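Local coordinates for protein ethylbenzene dehydrogenase alpha-subunit (Aromatoleum aromaticum, PDB 2IVF) that carries a molybdenum atom and an iron/sulfur cluster as the alpha-subunit of an enzyme of the molybdopterin oxidoreductase family, at residues A[140-144]-A[636-640]; A[812-816]-A[826-830]; A[820-826]-A[941-945]; A[855-860]-A[920-925]. All blocks are in the same frame, centred on the assembly; numbering follows the deposited sequence.

Interactions 1 and 4 form one group around MD1, their centres about 12 Å apart. They touch directly: Arg638 NH2 meets Asp922 OD2 in a salt bridge at 2.9 Å, and Met639 O lies 2.8 Å from His924 NE2, a probable hydrogen bond. Interaction 1 holds the ribose hydroxyls of MD1, interaction 4 a phosphate and the pterin-side hydroxyl, with the His855 side chain about 4 Å from the molybdenum atom. Interactions 2 and 3, centres about 11 Å apart, share Glu826: interaction 2 joins the loops that lead into and out of helix 819-824, and interaction 3 uses the helix itself. Interaction 1 is about 44 Å, centre to centre, from interaction 3; the nearest atoms of interactions 3 and 4 are about 19 Å apart.

Interaction 1: residues A[140-144]-A[636-640]. With MD1 (phosphoric acid 4-(2-amino-4-oxo-3,4,5,6,-tetrahydro-pteridin-6-yl)-2-hydroxy-3,4-dimercapto-but-3-en-yl ester guanylate ester), chain N.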
# COMPACT_ATOMS: atom_id res chain seq x y z
N ASP A 140 -0.81 13.20 -13.80
CA ASP A 140 -0.06 14.43 -13.97
C ASP A 140 1.27 14.42 -13.25
O ASP A 140 2.00 15.41 -13.28
CB ASP A 140 -0.88 15.60 -13.47
CG ASP A 140 -2.02 15.95 -14.41
OD1 ASP A 140 -1.88 15.71 -15.62
OD2 ASP A 140 -3.03 16.47 -13.93
N GLU A 141 1.59 13.33 -12.57
CA GLU A 141 2.92 13.20 -11.97
C GLU A 141 3.96 12.84 -12.99
O GLU A 141 5.14 12.86 -12.69
CB GLU A 141 2.92 12.15 -10.88
CG GLU A 141 2.57 10.72 -11.38
CD GLU A 141 1.14 10.34 -11.10
OE1 GLU A 141 0.22 11.08 -11.57
OE2 GLU A 141 0.93 9.27 -10.43
N ARG A 142 3.55 12.49 -14.21
CA ARG A 142 4.53 11.97 -15.17
C ARG A 142 5.34 13.03 -15.86
O ARG A 142 4.82 14.05 -16.27
CB ARG A 142 3.84 11.15 -16.24
CG ARG A 142 3.23 9.93 -15.73
CD ARG A 142 2.89 9.02 -16.91
NE ARG A 142 4.09 8.41 -17.44
CZ ARG A 142 4.11 7.37 -18.26
NH1 ARG A 142 2.99 6.80 -18.63
NH2 ARG A 142 5.28 6.87 -18.68
N VAL A 143 6.63 12.74 -16.01
CA VAL A 143 7.50 13.47 -16.88
C VAL A 143 7.60 12.69 -18.21
O VAL A 143 7.85 11.48 -18.23
CB VAL A 143 8.80 13.76 -16.20
CG1 VAL A 143 8.50 14.60 -14.97
CG2 VAL A 143 9.50 12.51 -15.74
N LYS A 144 7.28 13.40 -19.29
CA LYS A 144 7.12 12.81 -20.61
C LYS A 144 8.12 13.37 -21.62
O LYS A 144 8.25 12.81 -22.72
CB LYS A 144 5.67 13.02 -21.10
CG LYS A 144 4.65 12.11 -20.39
CD LYS A 144 3.16 12.29 -20.88
CE LYS A 144 2.75 13.72 -21.14
NZ LYS A 144 1.30 13.83 -21.57
N GLU A 636 13.69 9.41 -14.73
CA GLU A 636 12.44 9.31 -14.00
C GLU A 636 11.22 9.14 -14.85
O GLU A 636 11.14 9.60 -16.01
CB GLU A 636 12.28 10.58 -13.13
CG GLU A 636 12.68 10.43 -11.67
CD GLU A 636 11.83 9.52 -10.84
OE1 GLU A 636 10.81 8.92 -11.32
OE2 GLU A 636 12.19 9.41 -9.64
N THR A 637 10.23 8.50 -14.26
CA THR A 637 8.89 8.47 -14.79
C THR A 637 8.05 9.56 -14.16
O THR A 637 7.01 9.95 -14.69
CB THR A 637 8.22 7.14 -14.47
OG1 THR A 637 8.33 6.91 -13.07
CG2 THR A 637 8.91 6.01 -15.24
N ARG A 638 8.52 10.05 -13.02
CA ARG A 638 7.70 10.81 -12.13
C ARG A 638 8.53 12.00 -11.57
O ARG A 638 9.76 11.92 -11.43
CB ARG A 638 7.25 9.84 -11.03
CG ARG A 638 6.38 10.34 -9.93
CD ARG A 638 6.28 9.28 -8.80
NE ARG A 638 7.50 9.36 -8.00
CZ ARG A 638 7.65 10.15 -6.95
NH1 ARG A 638 6.68 10.94 -6.51
NH2 ARG A 638 8.81 10.18 -6.36
N MET A 639 7.85 13.12 -11.31
CA MET A 639 8.54 14.28 -10.74
C MET A 639 8.68 14.09 -9.24
O MET A 639 7.85 14.54 -8.43
CB MET A 639 7.87 15.59 -11.10
CG MET A 639 8.66 16.76 -10.61
SD MET A 639 10.27 16.92 -11.42
CE MET A 639 9.85 17.59 -13.01
N SER A 640 9.73 13.36 -8.87
CA SER A 640 10.05 13.11 -7.47
C SER A 640 10.56 14.38 -6.84
O SER A 640 10.96 15.30 -7.52
CB SER A 640 11.13 12.02 -7.34
OG SER A 640 12.38 12.47 -7.79
PB MD1 N . 13.72 4.99 -3.05
O3B MD1 N . 12.18 5.21 -3.35
O1B MD1 N . 14.16 3.84 -3.87
O2B MD1 N . 14.47 6.26 -2.98
O3A MD1 N . 13.66 4.49 -1.54
C10 MD1 N . 13.54 3.09 -1.19
C11 MD1 N . 13.35 3.11 0.32
O11 MD1 N . 11.93 3.49 0.48
C12 MD1 N . 13.54 1.73 0.89
S12 MD1 N . 13.53 0.34 -0.09
C13 MD1 N . 13.67 1.54 2.24
S13 MD1 N . 13.84 0.00 2.92
C14 MD1 N . 13.71 2.66 3.21
N15 MD1 N . 12.70 2.72 4.22
C16 MD1 N . 12.60 3.79 5.06
C15 MD1 N . 11.68 3.71 6.09
O14 MD1 N . 10.96 2.68 6.25
N17 MD1 N . 11.56 4.83 6.84
C17 MD1 N . 12.38 5.95 6.64
N16 MD1 N . 12.19 6.98 7.45
N18 MD1 N . 13.30 5.97 5.66
C20 MD1 N . 13.42 4.91 4.89
N8 MD1 N . 14.38 4.91 3.93
C7 MD1 N . 14.58 3.86 2.97
PA MD1 N . 11.36 6.38 -4.09
O1A MD1 N . 10.09 5.73 -4.55
O2A MD1 N . 11.23 7.51 -3.15
O5' MD1 N . 12.23 6.83 -5.33
C5' MD1 N . 12.31 5.91 -6.41
C4' MD1 N . 12.00 6.60 -7.67
O4' MD1 N . 11.95 5.55 -8.63
C1' MD1 N . 11.03 6.01 -9.62
N9 MD1 N . 10.49 4.95 -10.49
C4 MD1 N . 10.88 4.78 -11.74
N3 MD1 N . 11.81 5.46 -12.46
C2 MD1 N . 12.07 5.11 -13.72
N2 MD1 N . 13.01 5.78 -14.44
N1 MD1 N . 11.30 4.11 -14.29
C6 MD1 N . 10.35 3.39 -13.62
O6 MD1 N . 9.77 2.46 -14.20
C5 MD1 N . 10.12 3.73 -12.28
N7 MD1 N . 9.30 3.30 -11.33
C8 MD1 N . 9.54 4.05 -10.24
C2' MD1 N . 9.89 6.63 -8.82
O2' MD1 N . 9.12 7.61 -9.56
C3' MD1 N . 10.59 7.21 -7.58
O3' MD1 N . 10.68 8.66 -7.63
O HOH W 1 6.73 9.31 -17.24
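An isolated beta bridge pairs Arg142 with Arg638 (CA to CA 4.5 Å) and ties loop 140-144 to 636-640, a wall of the MD1 pocket. Met639 N donates to Glu141 O at 3.1 Å, almost straight onto the carbonyl (C=O to donor angle 167°). Val143 N reaches Thr637 O, also at 3.1 Å, but stands 50° out of that carbonyl plane. A water takes the Arg142 NE proton at 2.8 Å and sits close to both Val143 O and Thr637 O. Beside the bridge, Val143 CG1 packs on Met639 CE at 3.8 Å, the two side chains crossing at about a right angle.

The segment 636-640 leaves the C-terminal end of strand 631-636, which runs parallel to its neighbours 602-606 and 648-651 in a mixed sheet. At that end Glu636 takes both ribose hydroxyls with its carboxylate: Glu636 OE2 accepts from MD1 O3' at 2.6 Å and OE1 from MD1 O2' at 2.8 Å. Arg638 N also donates to OE1, from above the carboxylate plane, which restrains the group's rotation. A bend at chi3 (79°) turns the Arg638 guanidinium edge to the same diol, with NH2 2.7 Å from MD1 O3'. Glu141 finds its polar partner in Asn861 and Arg142 in Glu657, while Tyr104 and Phe103 of the beta-subunit pack against Val143 and Met639.

Interaction 2: residues A[812-816]-A[826-830]; sequences AQFYL and ESLPT
Leu816 N donates to Ser827 O at 2.8 Å, close to straight (160° at the hydrogen) and in the carbonyl plane on a lone pair. The same oxygen of Ser827 takes a CA-H contact from Tyr815 CA at 3.2 Å. Around this bond the side chains close in pairs. Tyr815 has CG anti to its amide nitrogen (chi1 -170°), a setting that lays one long side of the ring along the other segment: Tyr815 CE1 comes within 3.5 Å of Ser827 CB, and CD1 within 3.9 Å of Leu828 CD2, both approaching obliquely. Pro829 meets Phe814 at the ring edge, CG to CD1 4.2 Å, and its CD lies 3.3 Å from Phe814 O.

One further pair brings two acceptors together, Phe814 O and Ser827 O at 3.2 Å; Arg459 NH2 donates to both, which would offset their mutual repulsion. In the next shell Gln813 NE2 holds Tyr815 O at 2.7 Å, with the acceptor lying nearly in the amide plane. Asp330 accepts from the backbone nitrogens of Phe814 and Tyr815, and Gly340 O bonds the Tyr815 hydroxyl.

The two loops enter and leave helix 819-824, so the contact pins together the chain at the two ends of that short helical excursion. Helix 454-467 packs on Phe814, Leu816 and Pro829, whereas helix 401-408 meets Tyr815 and Leu828.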
# COMPACT_ATOMS: atom_id res chain seq x y z
N ALA A 812 26.44 -21.42 14.62
CA ALA A 812 25.55 -20.29 14.78
C ALA A 812 26.04 -19.68 16.10
O ALA A 812 25.99 -20.34 17.12
CB ALA A 812 24.14 -20.72 14.87
N GLN A 813 26.51 -18.45 16.03
CA GLN A 813 27.43 -17.94 17.02
C GLN A 813 26.84 -16.78 17.78
O GLN A 813 26.66 -15.72 17.22
CB GLN A 813 28.70 -17.52 16.34
CG GLN A 813 29.75 -17.11 17.32
CD GLN A 813 31.06 -16.80 16.69
OE1 GLN A 813 31.38 -17.32 15.62
NE2 GLN A 813 31.86 -15.97 17.36
N PHE A 814 26.49 -17.03 19.04
CA PHE A 814 25.96 -16.00 19.92
C PHE A 814 26.96 -15.23 20.72
O PHE A 814 26.62 -14.16 21.20
CB PHE A 814 24.91 -16.62 20.79
CG PHE A 814 23.81 -17.18 19.98
CD1 PHE A 814 22.83 -16.34 19.49
CD2 PHE A 814 23.82 -18.49 19.60
CE1 PHE A 814 21.86 -16.81 18.67
CE2 PHE A 814 22.83 -18.96 18.77
CZ PHE A 814 21.84 -18.11 18.32
N TYR A 815 28.18 -15.76 20.85
CA TYR A 815 29.26 -15.06 21.53
C TYR A 815 30.26 -14.46 20.54
O TYR A 815 30.96 -15.20 19.84
CB TYR A 815 29.91 -16.00 22.53
CG TYR A 815 30.88 -15.35 23.48
CD1 TYR A 815 30.47 -14.38 24.37
CD2 TYR A 815 32.20 -15.72 23.50
CE1 TYR A 815 31.39 -13.77 25.25
CE2 TYR A 815 33.10 -15.12 24.36
CZ TYR A 815 32.69 -14.16 25.24
OH TYR A 815 33.60 -13.58 26.12
N LEU A 816 30.31 -13.13 20.44
CA LEU A 816 31.26 -12.45 19.53
C LEU A 816 32.39 -11.91 20.38
O LEU A 816 32.23 -10.92 21.08
CB LEU A 816 30.60 -11.35 18.73
CG LEU A 816 29.35 -11.83 17.97
CD1 LEU A 816 28.57 -10.66 17.34
CD2 LEU A 816 29.71 -12.84 16.87
N GLU A 826 28.71 -6.05 24.12
CA GLU A 826 27.86 -6.78 23.17
C GLU A 826 28.39 -8.18 22.76
O GLU A 826 27.97 -8.75 21.73
CB GLU A 826 27.62 -5.94 21.92
CG GLU A 826 26.89 -4.69 22.20
CD GLU A 826 26.45 -3.95 20.98
OE1 GLU A 826 26.21 -4.59 19.93
OE2 GLU A 826 26.31 -2.71 21.10
N SER A 827 29.28 -8.76 23.55
CA SER A 827 29.77 -10.11 23.24
C SER A 827 28.66 -11.14 23.23
O SER A 827 28.67 -12.06 22.41
CB SER A 827 30.85 -10.52 24.21
OG SER A 827 30.37 -10.42 25.55
N LEU A 828 27.68 -10.98 24.13
CA LEU A 828 26.45 -11.76 24.07
C LEU A 828 25.29 -10.88 23.62
O LEU A 828 25.34 -9.66 23.79
CB LEU A 828 26.11 -12.37 25.44
CG LEU A 828 26.91 -13.59 25.92
CD1 LEU A 828 26.55 -13.91 27.38
CD2 LEU A 828 26.66 -14.83 25.00
N PRO A 829 24.23 -11.50 23.09
CA PRO A 829 23.04 -10.69 22.82
C PRO A 829 22.61 -10.04 24.14
O PRO A 829 22.75 -10.62 25.20
CB PRO A 829 22.00 -11.69 22.32
CG PRO A 829 22.79 -12.94 21.98
CD PRO A 829 23.99 -12.94 22.84
N THR A 830 22.13 -8.81 24.05
CA THR A 830 21.91 -8.00 25.22
C THR A 830 20.99 -6.88 24.80
O THR A 830 20.88 -6.58 23.60
CB THR A 830 23.21 -7.42 25.75
OG1 THR A 830 22.95 -6.92 27.07
CG2 THR A 830 23.71 -6.29 24.83

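Interaction 3: residues A[820-826]-A[941-945]; sequences WYLEAGE and KPLHL. With GOL (glycerol), chain H.
Lys941 sets CG opposite its backbone nitrogen (chi1 -177°) and runs extended to NZ; Glu826, also extended beyond CG but with CG beside its own nitrogen, comes from the opposite direction, and the two charges meet as a salt bridge. Lys941 NZ lies 2.9 Å from Glu826 OE1, on the syn side and 19° out of the carboxylate plane. A second, weak bond joins Lys941 NZ to Glu826 OE2 at 3.3 Å. Glu826 follows a Schellman motif that ends helix 819-824: Gly825 takes positive phi, and Glu826 N returns to Tyr821 O at 2.8 Å.

The facing element is the 3-10 segment 942-945, whose Leu943 wedges against the helix. Leu943 CD1 sits over the middle of the Tyr821 ring, 4.1 Å from the centroid and 12° off the normal, a CH-pi contact. Leu943 CD1 also lies 3.4 Å from Glu826 CD, so the carboxylate is packed against an apolar group as well as paired. The other branch, Leu943 CD2, touches Trp820 CB at 3.9 Å. Trp820 turns its indole edge to the 3-10 segment, with CZ3 3.5 Å from Pro942 O.

Outside the pair, Lys941 is also bound by Asp455 and His453, Glu826 by Lys832, and Trp820 NE1 by Glu580. Phe952 stacks with Tyr821. A glycerol, probably from the crystallisation liquor, bridges the two segments: its O1 is hydrogen-bonded to Tyr821 OH at 3.0 Å and donates to Leu943 O.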
# COMPACT_ATOMS: atom_id res chain seq x y z
N TRP A 820 36.16 -5.18 20.19
CA TRP A 820 35.17 -4.10 20.15
C TRP A 820 33.87 -4.51 20.82
O TRP A 820 33.25 -3.73 21.55
CB TRP A 820 34.87 -3.68 18.73
CG TRP A 820 35.96 -2.91 18.03
CD1 TRP A 820 37.26 -2.91 18.29
CD2 TRP A 820 35.78 -2.14 16.85
NE1 TRP A 820 37.93 -2.11 17.39
CE2 TRP A 820 37.02 -1.64 16.48
CE3 TRP A 820 34.66 -1.81 16.09
CZ2 TRP A 820 37.19 -0.80 15.38
CZ3 TRP A 820 34.82 -0.99 14.99
CH2 TRP A 820 36.08 -0.50 14.64
N TYR A 821 33.42 -5.72 20.53
CA TYR A 821 32.20 -6.26 21.14
C TYR A 821 32.30 -6.54 22.64
O TYR A 821 31.41 -6.20 23.42
CB TYR A 821 31.71 -7.50 20.38
CG TYR A 821 31.05 -7.11 19.08
CD1 TYR A 821 31.80 -6.60 18.02
CD2 TYR A 821 29.67 -7.22 18.92
CE1 TYR A 821 31.21 -6.23 16.85
CE2 TYR A 821 29.09 -6.85 17.78
CZ TYR A 821 29.84 -6.36 16.75
OH TYR A 821 29.21 -6.00 15.62
N LEU A 822 33.42 -7.14 23.03
CA LEU A 822 33.74 -7.33 24.41
C LEU A 822 33.66 -5.98 25.17
O LEU A 822 32.95 -5.86 26.17
CB LEU A 822 35.14 -7.95 24.51
CG LEU A 822 35.31 -9.44 24.19
CD1 LEU A 822 36.81 -9.88 24.32
CD2 LEU A 822 34.45 -10.24 25.15
N GLU A 823 34.37 -4.96 24.67
CA GLU A 823 34.44 -3.66 25.35
C GLU A 823 33.09 -2.91 25.35
O GLU A 823 32.78 -2.23 26.30
CB GLU A 823 35.54 -2.78 24.74
CG GLU A 823 36.94 -3.21 25.19
CD GLU A 823 38.09 -2.37 24.64
OE1 GLU A 823 37.86 -1.35 23.92
OE2 GLU A 823 39.26 -2.75 24.96
N ALA A 824 32.33 -3.04 24.26
CA ALA A 824 31.01 -2.39 24.06
C ALA A 824 29.91 -3.05 24.86
O ALA A 824 28.80 -2.51 24.90
CB ALA A 824 30.58 -2.44 22.60
N GLY A 825 30.19 -4.20 25.45
CA GLY A 825 29.19 -4.93 26.22
C GLY A 825 28.25 -5.70 25.31
O GLY A 825 27.13 -6.00 25.69
N GLU A 826 28.71 -6.05 24.12
CA GLU A 826 27.86 -6.78 23.17
C GLU A 826 28.39 -8.18 22.76
O GLU A 826 27.97 -8.75 21.73
CB GLU A 826 27.62 -5.94 21.92
CG GLU A 826 26.89 -4.69 22.20
CD GLU A 826 26.45 -3.95 20.98
OE1 GLU A 826 26.21 -4.59 19.93
OE2 GLU A 826 26.31 -2.71 21.10
N LYS A 941 25.79 2.39 13.23
CA LYS A 941 26.31 1.67 14.40
C LYS A 941 27.80 1.45 14.24
O LYS A 941 28.23 0.74 13.35
CB LYS A 941 25.55 0.33 14.64
CG LYS A 941 26.06 -0.37 15.91
CD LYS A 941 25.01 -1.26 16.53
CE LYS A 941 25.59 -2.11 17.65
NZ LYS A 941 24.50 -2.83 18.40
N PRO A 942 28.61 2.12 15.08
CA PRO A 942 30.05 2.06 14.87
C PRO A 942 30.68 0.66 14.92
O PRO A 942 31.71 0.44 14.29
CB PRO A 942 30.60 2.90 16.03
CG PRO A 942 29.56 3.79 16.37
CD PRO A 942 28.28 2.99 16.21
N LEU A 943 30.04 -0.28 15.66
CA LEU A 943 30.59 -1.63 15.80
C LEU A 943 30.56 -2.33 14.44
O LEU A 943 31.31 -3.26 14.19
CB LEU A 943 29.79 -2.46 16.81
CG LEU A 943 29.90 -2.02 18.27
CD1 LEU A 943 29.13 -3.04 19.13
CD2 LEU A 943 31.34 -1.91 18.65
N HIS A 944 29.73 -1.83 13.53
CA HIS A 944 29.70 -2.38 12.18
C HIS A 944 30.80 -1.92 11.24
O HIS A 944 30.79 -2.30 10.09
CB HIS A 944 28.32 -2.22 11.58
CG HIS A 944 27.26 -2.88 12.38
ND1 HIS A 944 25.94 -2.89 11.98
CD2 HIS A 944 27.32 -3.62 13.51
CE1 HIS A 944 25.21 -3.52 12.89
NE2 HIS A 944 26.03 -4.01 13.81
N LEU A 945 31.79 -1.19 11.78
CA LEU A 945 33.04 -0.92 11.11
C LEU A 945 34.03 -2.02 11.42
O LEU A 945 35.10 -2.07 10.85
CB LEU A 945 33.58 0.43 11.57
CG LEU A 945 32.77 1.65 11.06
CD1 LEU A 945 33.01 2.87 11.93
CD2 LEU A 945 33.10 1.93 9.58
C1 GOL H . 30.75 -5.31 11.79
O1 GOL H . 30.66 -6.02 13.04
C2 GOL H . 31.03 -6.02 10.46
O2 GOL H . 29.92 -6.60 9.80
C3 GOL H . 31.70 -5.08 9.44
O3 GOL H . 30.99 -4.85 8.22

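Interaction 4: residues A[855-860]-A[920-925]; sequences HSTHLT and FWDAHQ. With MD1 (phosphoric acid 4-(2-amino-4-oxo-3,4,5,6,-tetrahydro-pteridin-6-yl)-2-hydroxy-3,4-dimercapto-but-3-en-yl ester guanylate ester), chain N.
The His855 and Phe920 rings meet rim to rim, centroids 6.0 Å apart and planes at 20°, neither covering the other's face. Phe920 CZ is 3.6 Å from His855 ND1, while His855 CA and MD1 O14 lie at the edge of the phenyl ring. Arg612 adds a cation-pi contact to Phe920. Trp921 has Gln925 OE1 at its edge, and Leu859 crosses it at about a right angle, Leu859 CD2 to Trp921 CZ3 3.6 Å. Gln925 OE1 in turn accepts from Asp922 N at 2.8 Å, which fixes the amide beside Leu859. A water donates to Leu859 O at 2.7 Å and weakly accepts from Gln925 NE2.

These loops belong to the molybdopterin dinucleotide binding domain, of the double-psi beta-barrel clan, and between them they grip MD1. His855 ND1 is hydrogen-bonded to MD1 O11 at 2.8 Å. Ser856 N gives a straight bond (166°) to MD1 O1A at 2.8 Å, and Ser856 OG donates to MD1 O2A, again at 2.8 Å. With a backbone N-H and a hydroxyl of one residue serving two oxygens of the same phosphate, Ser856 offers uncharged donors that may disperse the negative charge.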
# COMPACT_ATOMS: atom_id res chain seq x y z
N HIS A 855 6.82 2.63 -2.19
CA HIS A 855 7.72 3.78 -2.06
C HIS A 855 7.00 5.05 -2.49
O HIS A 855 5.87 5.24 -2.06
CB HIS A 855 9.01 3.48 -2.81
CG HIS A 855 9.59 2.20 -2.37
ND1 HIS A 855 10.21 2.07 -1.16
CD2 HIS A 855 9.47 0.96 -2.89
CE1 HIS A 855 10.54 0.80 -0.99
NE2 HIS A 855 10.10 0.10 -2.02
N SER A 856 7.58 5.90 -3.36
CA SER A 856 6.90 7.14 -3.77
C SER A 856 6.18 7.00 -5.11
O SER A 856 5.65 7.99 -5.64
CB SER A 856 7.88 8.31 -3.85
OG SER A 856 8.63 8.46 -2.65
N THR A 857 6.19 5.80 -5.66
CA THR A 857 5.66 5.54 -6.99
C THR A 857 4.23 6.04 -7.15
O THR A 857 3.88 6.58 -8.23
CB THR A 857 5.75 4.03 -7.30
OG1 THR A 857 7.15 3.74 -7.38
CG2 THR A 857 5.07 3.64 -8.62
N HIS A 858 3.45 5.93 -6.08
CA HIS A 858 2.02 6.28 -6.10
C HIS A 858 1.68 7.43 -5.15
O HIS A 858 0.47 7.80 -4.98
CB HIS A 858 1.18 5.07 -5.71
CG HIS A 858 1.60 3.81 -6.37
ND1 HIS A 858 2.58 3.00 -5.87
CD2 HIS A 858 1.18 3.23 -7.52
CE1 HIS A 858 2.77 1.97 -6.68
NE2 HIS A 858 1.89 2.06 -7.67
N LEU A 859 2.70 8.01 -4.53
CA LEU A 859 2.49 9.08 -3.57
C LEU A 859 2.11 10.39 -4.23
O LEU A 859 1.61 11.33 -3.57
CB LEU A 859 3.70 9.25 -2.64
CG LEU A 859 3.88 8.20 -1.57
CD1 LEU A 859 5.12 8.57 -0.66
CD2 LEU A 859 2.56 7.93 -0.76
N THR A 860 2.35 10.47 -5.52
CA THR A 860 1.94 11.61 -6.29
C THR A 860 0.84 11.23 -7.28
O THR A 860 0.59 11.93 -8.27
CB THR A 860 3.16 12.32 -6.98
OG1 THR A 860 3.96 11.35 -7.69
CG2 THR A 860 3.97 13.09 -5.95
N PHE A 920 6.40 6.57 5.46
CA PHE A 920 7.06 7.66 4.75
C PHE A 920 6.28 8.28 3.63
O PHE A 920 5.35 7.67 3.08
CB PHE A 920 8.49 7.31 4.32
CG PHE A 920 8.60 6.23 3.30
CD1 PHE A 920 8.24 6.46 2.00
CD2 PHE A 920 9.15 5.01 3.63
CE1 PHE A 920 8.38 5.49 1.05
CE2 PHE A 920 9.31 4.01 2.67
CZ PHE A 920 8.96 4.26 1.39
N TRP A 921 6.66 9.51 3.30
CA TRP A 921 6.02 10.31 2.27
C TRP A 921 7.12 10.94 1.43
O TRP A 921 8.28 11.07 1.89
CB TRP A 921 5.18 11.42 2.92
CG TRP A 921 4.10 10.85 3.80
CD1 TRP A 921 4.14 10.70 5.15
CD2 TRP A 921 2.86 10.29 3.37
NE1 TRP A 921 2.96 10.13 5.61
CE2 TRP A 921 2.15 9.87 4.53
CE3 TRP A 921 2.23 10.19 2.13
CZ2 TRP A 921 0.90 9.28 4.48
CZ3 TRP A 921 1.00 9.60 2.08
CH2 TRP A 921 0.34 9.15 3.23
N ASP A 922 6.79 11.36 0.21
CA ASP A 922 7.78 12.04 -0.60
C ASP A 922 7.95 13.42 -0.04
O ASP A 922 7.00 14.00 0.47
CB ASP A 922 7.37 12.07 -2.06
CG ASP A 922 8.54 12.20 -3.02
OD1 ASP A 922 9.68 12.54 -2.60
OD2 ASP A 922 8.25 12.01 -4.23
N ALA A 923 9.15 13.98 -0.17
CA ALA A 923 9.49 15.25 0.50
C ALA A 923 8.65 16.46 0.08
O ALA A 923 8.35 17.31 0.91
CB ALA A 923 10.95 15.55 0.37
N HIS A 924 8.26 16.53 -1.20
CA HIS A 924 7.48 17.68 -1.67
C HIS A 924 5.98 17.53 -1.38
O HIS A 924 5.12 18.31 -1.88
CB HIS A 924 7.79 18.02 -3.13
CG HIS A 924 7.59 16.90 -4.11
ND1 HIS A 924 7.28 15.61 -3.73
CD2 HIS A 924 7.69 16.88 -5.46
CE1 HIS A 924 7.17 14.86 -4.80
NE2 HIS A 924 7.41 15.60 -5.87
N GLN A 925 5.64 16.53 -0.56
CA GLN A 925 4.31 16.46 0.04
C GLN A 925 4.22 17.21 1.38
O GLN A 925 3.13 17.30 1.99
CB GLN A 925 3.89 15.02 0.29
CG GLN A 925 3.88 14.15 -0.95
CD GLN A 925 3.34 12.77 -0.65
OE1 GLN A 925 4.12 11.79 -0.50
NE2 GLN A 925 2.03 12.68 -0.58
PB MD1 N . 13.72 4.99 -3.05
O3B MD1 N . 12.18 5.21 -3.35
O1B MD1 N . 14.16 3.84 -3.87
O2B MD1 N . 14.47 6.26 -2.98
O3A MD1 N . 13.66 4.49 -1.54
C10 MD1 N . 13.54 3.09 -1.19
C11 MD1 N . 13.35 3.11 0.32
O11 MD1 N . 11.93 3.49 0.48
C12 MD1 N . 13.54 1.73 0.89
S12 MD1 N . 13.53 0.34 -0.09
C13 MD1 N . 13.67 1.54 2.24
S13 MD1 N . 13.84 0.00 2.92
C14 MD1 N . 13.71 2.66 3.21
N15 MD1 N . 12.70 2.72 4.22
C16 MD1 N . 12.60 3.79 5.06
C15 MD1 N . 11.68 3.71 6.09
O14 MD1 N . 10.96 2.68 6.25
N17 MD1 N . 11.56 4.83 6.84
C17 MD1 N . 12.38 5.95 6.64
N16 MD1 N . 12.19 6.98 7.45
N18 MD1 N . 13.30 5.97 5.66
C20 MD1 N . 13.42 4.91 4.89
N8 MD1 N . 14.38 4.91 3.93
C7 MD1 N . 14.58 3.86 2.97
PA MD1 N . 11.36 6.38 -4.09
O1A MD1 N . 10.09 5.73 -4.55
O2A MD1 N . 11.23 7.51 -3.15
O5' MD1 N . 12.23 6.83 -5.33
C5' MD1 N . 12.31 5.91 -6.41
C4' MD1 N . 12.00 6.60 -7.67
O4' MD1 N . 11.95 5.55 -8.63
C1' MD1 N . 11.03 6.01 -9.62
N9 MD1 N . 10.49 4.95 -10.49
C4 MD1 N . 10.88 4.78 -11.74
N3 MD1 N . 11.81 5.46 -12.46
C2 MD1 N . 12.07 5.11 -13.72
N2 MD1 N . 13.01 5.78 -14.44
N1 MD1 N . 11.30 4.11 -14.29
C6 MD1 N . 10.35 3.39 -13.62
O6 MD1 N . 9.77 2.46 -14.20
C5 MD1 N . 10.12 3.73 -12.28
N7 MD1 N . 9.30 3.30 -11.33
C8 MD1 N . 9.54 4.05 -10.24
C2' MD1 N . 9.89 6.63 -8.82
O2' MD1 N . 9.12 7.61 -9.56
C3' MD1 N . 10.59 7.21 -7.58
O3' MD1 N . 10.68 8.66 -7.63
O HOH W 2 -0.14 10.75 -1.56